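Local coordinates for cytokinin riboside 5'-monophosphate phosphoribohydrolase (Corynebacterium glutamicum, PDB 5ZBL), which belongs to the SLOG clan and has a Rossmann-like fold built round a parallel beta-sheet, at residues K36-D40 with R41-L45; E91-D95 with M96-K100. All blocks are in the same frame, centred on the assembly; numbering follows the deposited sequence.

Contact 1 of 2, residues K36-D40 with R41-L45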
ATOM      1  N   LYS A  36      19.476  16.968   6.291  1.00 41.80           N
ATOM      2  CA  LYS A  36      20.470  18.062   6.166  1.00 47.32           C
ATOM      3  C   LYS A  36      20.647  18.557   4.717  1.00 46.09           C
ATOM      4  O   LYS A  36      20.696  19.770   4.460  1.00 43.67           O
ATOM      5  CB  LYS A  36      21.831  17.607   6.769  1.00 50.68           C
ATOM      6  CG  LYS A  36      23.010  18.589   6.685  1.00 57.77           C
ATOM      7  CD  LYS A  36      22.707  19.983   7.259  1.00 63.13           C
ATOM      8  CE  LYS A  36      23.947  20.723   7.763  1.00 61.24           C
ATOM      9  NZ  LYS A  36      23.590  21.541   8.956  1.00 61.34           N
ATOM     10  N   THR A  37      20.784  17.602   3.794  1.00 43.27           N
ATOM     11  CA  THR A  37      20.869  17.876   2.371  1.00 41.87           C
ATOM     12  C   THR A  37      19.648  18.634   1.917  1.00 45.22           C
ATOM     13  O   THR A  37      19.760  19.637   1.189  1.00 48.56           O
ATOM     14  CB  THR A  37      20.942  16.560   1.587  1.00 45.82           C
ATOM     15  OG1 THR A  37      21.960  15.760   2.167  1.00 44.49           O
ATOM     16  CG2 THR A  37      21.262  16.777   0.110  1.00 48.75           C
ATOM     17  N   ALA A  38      18.473  18.169   2.336  1.00 41.03           N
ATOM     18  CA  ALA A  38      17.243  18.826   1.898  1.00 42.78           C
ATOM     19  C   ALA A  38      17.165  20.259   2.406  1.00 37.75           C
ATOM     20  O   ALA A  38      16.853  21.159   1.630  1.00 37.21           O
ATOM     21  CB  ALA A  38      16.002  18.020   2.314  1.00 45.93           C
ATOM     22  N   VAL A  39      17.455  20.465   3.693  1.00 37.76           N
ATOM     23  CA  VAL A  39      17.400  21.809   4.297  1.00 38.91           C
ATOM     24  C   VAL A  39      18.457  22.702   3.639  1.00 43.30           C
ATOM     25  O   VAL A  39      18.154  23.833   3.250  1.00 39.61           O
ATOM     26  CB  VAL A  39      17.545  21.813   5.849  1.00 40.58           C
ATOM     27  CG1 VAL A  39      17.548  23.231   6.394  1.00 40.59           C
ATOM     28  CG2 VAL A  39      16.385  21.087   6.510  1.00 39.78           C
ATOM     29  N   ASP A  40      19.656  22.181   3.417  1.00 42.97           N
ATOM     30  CA  ASP A  40      20.681  22.968   2.713  1.00 45.53           C
ATOM     31  C   ASP A  40      20.252  23.438   1.346  1.00 48.85           C
ATOM     32  O   ASP A  40      20.789  24.426   0.856  1.00 57.88           O
ATOM     33  CB  ASP A  40      21.983  22.176   2.546  1.00 49.80           C
ATOM     34  CG  ASP A  40      22.833  22.161   3.784  1.00 52.52           C
ATOM     35  OD1 ASP A  40      22.430  22.747   4.830  1.00 57.86           O
ATOM     36  OD2 ASP A  40      23.921  21.542   3.706  1.00 59.22           O
ATOM     37  N   ARG A  41      19.334  22.726   0.703  1.00 52.25           N
ATOM     38  CA  ARG A  41      18.797  23.168  -0.588  1.00 51.28           C
ATOM     39  C   ARG A  41      17.507  23.973  -0.458  1.00 48.19           C
ATOM     40  O   ARG A  41      16.827  24.206  -1.454  1.00 50.87           O
ATOM     41  CB  ARG A  41      18.586  21.970  -1.516  1.00 56.91           C
ATOM     42  CG  ARG A  41      19.886  21.292  -2.002  1.00 65.21           C
ATOM     43  CD  ARG A  41      19.683  19.786  -2.216  1.00 65.83           C
ATOM     44  NE  ARG A  41      20.466  19.136  -3.274  1.00 71.29           N
ATOM     45  CZ  ARG A  41      21.790  18.950  -3.272  1.00 75.82           C
ATOM     46  NH1 ARG A  41      22.562  19.430  -2.288  1.00 81.20           N
ATOM     47  NH2 ARG A  41      22.359  18.299  -4.293  1.00 77.64           N
ATOM     48  N   GLY A  42      17.162  24.419   0.745  1.00 39.62           N
ATOM     49  CA  GLY A  42      15.908  25.102   0.943  1.00 41.05           C
ATOM     50  C   GLY A  42      14.634  24.246   0.916  1.00 46.99           C
ATOM     51  O   GLY A  42      13.538  24.789   0.744  1.00 47.02           O
ATOM     52  N   ILE A  43      14.751  22.929   1.136  1.00 44.89           N
ATOM     53  CA  ILE A  43      13.596  22.052   1.069  1.00 43.00           C
ATOM     54  C   ILE A  43      13.082  21.679   2.479  1.00 44.99           C
ATOM     55  O   ILE A  43      13.882  21.296   3.343  1.00 46.00           O
ATOM     56  CB  ILE A  43      13.936  20.802   0.261  1.00 44.11           C
ATOM     57  CG1 ILE A  43      14.279  21.185  -1.204  1.00 44.00           C
ATOM     58  CG2 ILE A  43      12.807  19.785   0.371  1.00 44.55           C
ATOM     59  CD1 ILE A  43      14.908  20.048  -1.995  1.00 43.80           C
ATOM     60  N   ASP A  44      11.755  21.764   2.686  1.00 38.82           N
ATOM     61  CA  ASP A  44      11.124  21.377   3.946  1.00 39.85           C
ATOM     62  C   ASP A  44      10.360  20.043   3.946  1.00 36.94           C
ATOM     63  O   ASP A  44      10.077  19.466   2.907  1.00 37.36           O
ATOM     64  CB  ASP A  44      10.214  22.512   4.405  1.00 46.86           C
ATOM     65  CG  ASP A  44      11.010  23.776   4.774  1.00 47.81           C
ATOM     66  OD1 ASP A  44      12.092  23.661   5.453  1.00 51.85           O
ATOM     67  OD2 ASP A  44      10.550  24.858   4.362  1.00 40.86           O
ATOM     68  N   LEU A  45      10.041  19.590   5.149  1.00 33.97           N
ATOM     69  CA  LEU A  45       9.459  18.264   5.431  1.00 31.89           C
ATOM     70  C   LEU A  45       7.936  18.289   5.586  1.00 29.30           C
ATOM     71  O   LEU A  45       7.378  19.065   6.363  1.00 29.86           O
ATOM     72  CB  LEU A  45      10.073  17.682   6.724  1.00 31.14           C
ATOM     73  CG  LEU A  45       9.524  16.344   7.242  1.00 34.64           C
ATOM     74  CD1 LEU A  45       9.625  15.282   6.160  1.00 36.62           C
ATOM     75  CD2 LEU A  45      10.255  15.865   8.471  1.00 32.73           C
TER

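Contact 2 of 2, residues E91-D95 with M96-K100. With SO4 (sulfate ion), chain H.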
ATOM      1  N   GLU A  91      -0.929  19.411  11.775  1.00 42.93           N
ATOM      2  CA  GLU A  91      -2.329  19.423  11.332  1.00 47.69           C
ATOM      3  C   GLU A  91      -3.040  18.128  11.774  1.00 42.25           C
ATOM      4  O   GLU A  91      -2.612  17.039  11.379  1.00 35.88           O
ATOM      5  CB  GLU A  91      -2.416  19.551   9.817  1.00 49.12           C
ATOM      6  CG  GLU A  91      -1.602  20.712   9.302  1.00 60.94           C
ATOM      7  CD  GLU A  91      -1.941  21.126   7.875  1.00 64.87           C
ATOM      8  OE1 GLU A  91      -2.896  20.592   7.281  1.00 64.71           O
ATOM      9  OE2 GLU A  91      -1.238  22.016   7.336  1.00 74.16           O
ATOM     10  N   ILE A  92      -4.098  18.279  12.575  1.00 37.64           N
ATOM     11  CA  ILE A  92      -5.027  17.202  12.970  1.00 39.46           C
ATOM     12  C   ILE A  92      -6.258  17.186  12.076  1.00 38.74           C
ATOM     13  O   ILE A  92      -7.013  18.182  12.009  1.00 38.72           O
ATOM     14  CB  ILE A  92      -5.466  17.343  14.434  1.00 38.19           C
ATOM     15  CG1 ILE A  92      -4.224  17.492  15.325  1.00 39.26           C
ATOM     16  CG2 ILE A  92      -6.233  16.106  14.915  1.00 39.17           C
ATOM     17  CD1 ILE A  92      -4.589  17.786  16.761  1.00 40.41           C
ATOM     18  N   VAL A  93      -6.471  16.066  11.388  1.00 38.32           N
ATOM     19  CA  VAL A  93      -7.611  15.943  10.430  1.00 38.15           C
ATOM     20  C   VAL A  93      -8.509  14.801  10.881  1.00 38.31           C
ATOM     21  O   VAL A  93      -8.095  14.033  11.748  1.00 40.96           O
ATOM     22  CB  VAL A  93      -7.152  15.838   8.957  1.00 38.54           C
ATOM     23  CG1 VAL A  93      -6.365  17.090   8.603  1.00 38.93           C
ATOM     24  CG2 VAL A  93      -6.296  14.599   8.701  1.00 40.39           C
ATOM     25  N   PRO A  94      -9.769  14.750  10.398  1.00 36.60           N
ATOM     26  CA  PRO A  94     -10.743  13.820  10.972  1.00 38.21           C
ATOM     27  C   PRO A  94     -10.419  12.343  10.802  1.00 39.20           C
ATOM     28  O   PRO A  94     -10.728  11.591  11.680  1.00 40.34           O
ATOM     29  CB  PRO A  94     -12.021  14.127  10.190  1.00 36.35           C
ATOM     30  CG  PRO A  94     -11.879  15.534   9.803  1.00 35.03           C
ATOM     31  CD  PRO A  94     -10.434  15.661   9.460  1.00 38.35           C
ATOM     32  N   ASP A  95      -9.843  11.951   9.658  1.00 42.61           N
ATOM     33  CA  ASP A  95      -9.538  10.533   9.346  1.00 39.49           C
ATOM     34  C   ASP A  95      -8.312  10.346   8.488  1.00 39.97           C
ATOM     35  O   ASP A  95      -7.720  11.315   7.997  1.00 42.77           O
ATOM     36  CB  ASP A  95     -10.752   9.842   8.727  1.00 40.86           C
ATOM     37  CG  ASP A  95     -11.189  10.465   7.457  1.00 44.08           C
ATOM     38  OD1 ASP A  95     -10.344  10.562   6.539  1.00 52.59           O
ATOM     39  OD2 ASP A  95     -12.376  10.855   7.359  1.00 44.88           O
ATOM     40  N   MET A  96      -7.938   9.084   8.329  1.00 43.57           N
ATOM     41  CA  MET A  96      -6.741   8.664   7.624  1.00 43.74           C
ATOM     42  C   MET A  96      -6.784   8.953   6.150  1.00 40.44           C
ATOM     43  O   MET A  96      -5.758   9.227   5.554  1.00 45.77           O
ATOM     44  CB  MET A  96      -6.461   7.174   7.843  1.00 49.14           C
ATOM     45  CG  MET A  96      -4.990   6.863   8.102  1.00 60.87           C
ATOM     46  SD  MET A  96      -4.566   6.899   9.865  1.00 69.69           S
ATOM     47  CE  MET A  96      -5.373   5.409  10.480  1.00 64.54           C
ATOM     48  N   HIS A  97      -7.960   8.923   5.557  1.00 41.76           N
ATOM     49  CA  HIS A  97      -8.142   9.349   4.171  1.00 40.07           C
ATOM     50  C   HIS A  97      -7.637  10.777   3.981  1.00 40.11           C
ATOM     51  O   HIS A  97      -6.797  11.053   3.121  1.00 40.99           O
ATOM     52  CB  HIS A  97      -9.646   9.302   3.838  1.00 44.05           C
ATOM     53  CG  HIS A  97      -9.987   9.525   2.390  1.00 47.53           C
ATOM     54  ND1 HIS A  97     -11.075  10.276   1.995  1.00 52.18           N
ATOM     55  CD2 HIS A  97      -9.427   9.055   1.254  1.00 49.91           C
ATOM     56  CE1 HIS A  97     -11.172  10.261   0.677  1.00 58.15           C
ATOM     57  NE2 HIS A  97     -10.183   9.526   0.203  1.00 62.98           N
ATOM     58  N   ILE A  98      -8.181  11.675   4.804  1.00 40.93           N
ATOM     59  CA  ILE A  98      -7.915  13.086   4.712  1.00 39.30           C
ATOM     60  C   ILE A  98      -6.420  13.234   5.019  1.00 38.65           C
ATOM     61  O   ILE A  98      -5.700  13.952   4.296  1.00 31.77           O
ATOM     62  CB  ILE A  98      -8.866  13.911   5.629  1.00 39.48           C
ATOM     63  CG1 ILE A  98     -10.318  13.792   5.120  1.00 42.16           C
ATOM     64  CG2 ILE A  98      -8.504  15.396   5.623  1.00 38.21           C
ATOM     65  CD1 ILE A  98     -11.366  14.235   6.128  1.00 41.33           C
ATOM     66  N   ARG A  99      -5.911  12.485   6.000  1.00 33.13           N
ATOM     67  CA  ARG A  99      -4.487  12.620   6.281  1.00 36.27           C
ATOM     68  C   ARG A  99      -3.607  12.437   5.004  1.00 40.91           C
ATOM     69  O   ARG A  99      -2.762  13.284   4.689  1.00 38.70           O
ATOM     70  CB  ARG A  99      -4.094  11.664   7.355  1.00 38.07           C
ATOM     71  CG  ARG A  99      -2.723  11.897   7.892  1.00 37.65           C
ATOM     72  CD  ARG A  99      -2.243  10.597   8.378  1.00 37.49           C
ATOM     73  NE  ARG A  99      -1.105  10.675   9.241  1.00 38.25           N
ATOM     74  CZ  ARG A  99      -0.462   9.592   9.653  1.00 42.33           C
ATOM     75  NH1 ARG A  99      -0.851   8.374   9.232  1.00 35.83           N
ATOM     76  NH2 ARG A  99       0.579   9.731  10.485  1.00 42.69           N
ATOM     77  N   LYS A 100      -3.872  11.380   4.241  1.00 42.92           N
ATOM     78  CA  LYS A 100      -3.068  11.039   3.066  1.00 40.90           C
ATOM     79  C   LYS A 100      -3.296  12.009   1.929  1.00 38.27           C
ATOM     80  O   LYS A 100      -2.339  12.409   1.253  1.00 38.06           O
ATOM     81  CB  LYS A 100      -3.417   9.677   2.530  1.00 39.38           C
ATOM     82  CG  LYS A 100      -3.252   8.538   3.478  1.00 43.31           C
ATOM     83  CD  LYS A 100      -3.505   7.269   2.684  1.00 48.63           C
ATOM     84  CE  LYS A 100      -4.024   6.126   3.500  1.00 45.61           C
ATOM     85  NZ  LYS A 100      -4.233   4.988   2.556  1.00 47.55           N
TER
HETATM   86  S   SO4 H 304      -9.503   6.698  11.079  1.00 71.30           S
HETATM   87  O1  SO4 H 304      -8.870   5.398  11.435  1.00 66.36           O
HETATM   88  O2  SO4 H 304     -10.889   6.657  11.607  1.00 77.52           O
HETATM   89  O3  SO4 H 304      -8.716   7.798  11.696  1.00 66.01           O
HETATM   90  O4  SO4 H 304      -9.559   6.881   9.602  1.00 53.57           O

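Contact 1 of 2, residues K36-D40 with R41-L45
In T37, chi1 of -50° puts OG1 beside the backbone N and CG2 opposite that N, and R41 bends at chi2 and chi3 (both 148°), which lays the two side chains side by side. T37 CG2 then sits over one face of the R41 guanidinium, 3.8 Å from NH1. R41 CD also passes 3.4 Å from T37 O. The polar ends have partners outside the turn: T37 OG1 is bonded to T33 O, and R41 NE makes a weak bond to Q186.

The backbone forms a Schellman motif that ends helix 25-40. I43 N bonds to A38 O at 2.8 Å, and G42 N bonds to V39 O, also at 2.8 Å. G42 has positive phi (73°) and is the C-prime residue. R41 N is 3.2 Å from T37 O in a further bond and gives a weak one to A38 O.

The apolar part is A38 CB against I43 CB at 4.0 Å. F62 covers A38 from helix 53-64, and V13 lies against I43. The last carbonyls, T37 O, A38 O and V39 O, are all taken by main-chain N-H groups of the turn, so the helix can end here and the chain pass into strand 44-47 of a beta-alpha-beta unit.

Contact 2 of 2, residues E91-D95 with M96-K100
D95 O receives R99 N at 2.9 Å, the shortest hydrogen bond between E91-D95 and M96-K100. It is the first main-chain bond of the helix. D95 is the N-cap of helix 96-106, at the turn where strand 89-93 passes into that helix. Its side chain adds the capping bond. D95 OD1 takes I98 N at 3.0 Å, nearly straight (165°) and close to the line of its C-O bond. With chi1 at 61°, CG sits between the backbone N and the carbonyl carbon, and this brings the carboxylate over the first turn.

The I98 side chain crosses that of D95 at about a right angle, and its branches part. CG2 packs on V93 CB at 3.6 Å. CD1 reaches P94 CD at 3.7 Å and comes equally near D95 OD2. V93 CG2 lies against the backbone of R99. Strand end, proline and helix start thus form a small apolar patch at the surface.

The R99 guanidinium group runs back to the sheet side, where NE hydrogen-bonds to V72 O and NH2 to G48 O. D95 also packs on H97 of the second subunit, which places the helix start at the subunit interface. A sulfate ion, probably from the crystallisation liquor, lies at the helix start, where the helix dipole would probably suit an anion. M96 CE comes near its O1, while M96 N gives a hydrogen bond to O4 at 3.0 Å and 175°.

Both contacts are turns at helix ends next to the same parallel sheet, but they do opposite jobs. Contact 1 closes a helix and leads into inner strand 44-47. Contact 2 leaves strand 89-93, outermost within the chain, and opens a helix. Their centres lie 25 Å apart, with nearest atoms about 9 Å apart and no touch. Contact 1 is partly buried, and its cap is made by backbone atoms alone. Contact 2 is at the surface; there a carboxylate does the capping, and a sulfate and the second subunit are at hand. No other chain touches contact 1. In both, isoleucine carries apolar packing across the turn.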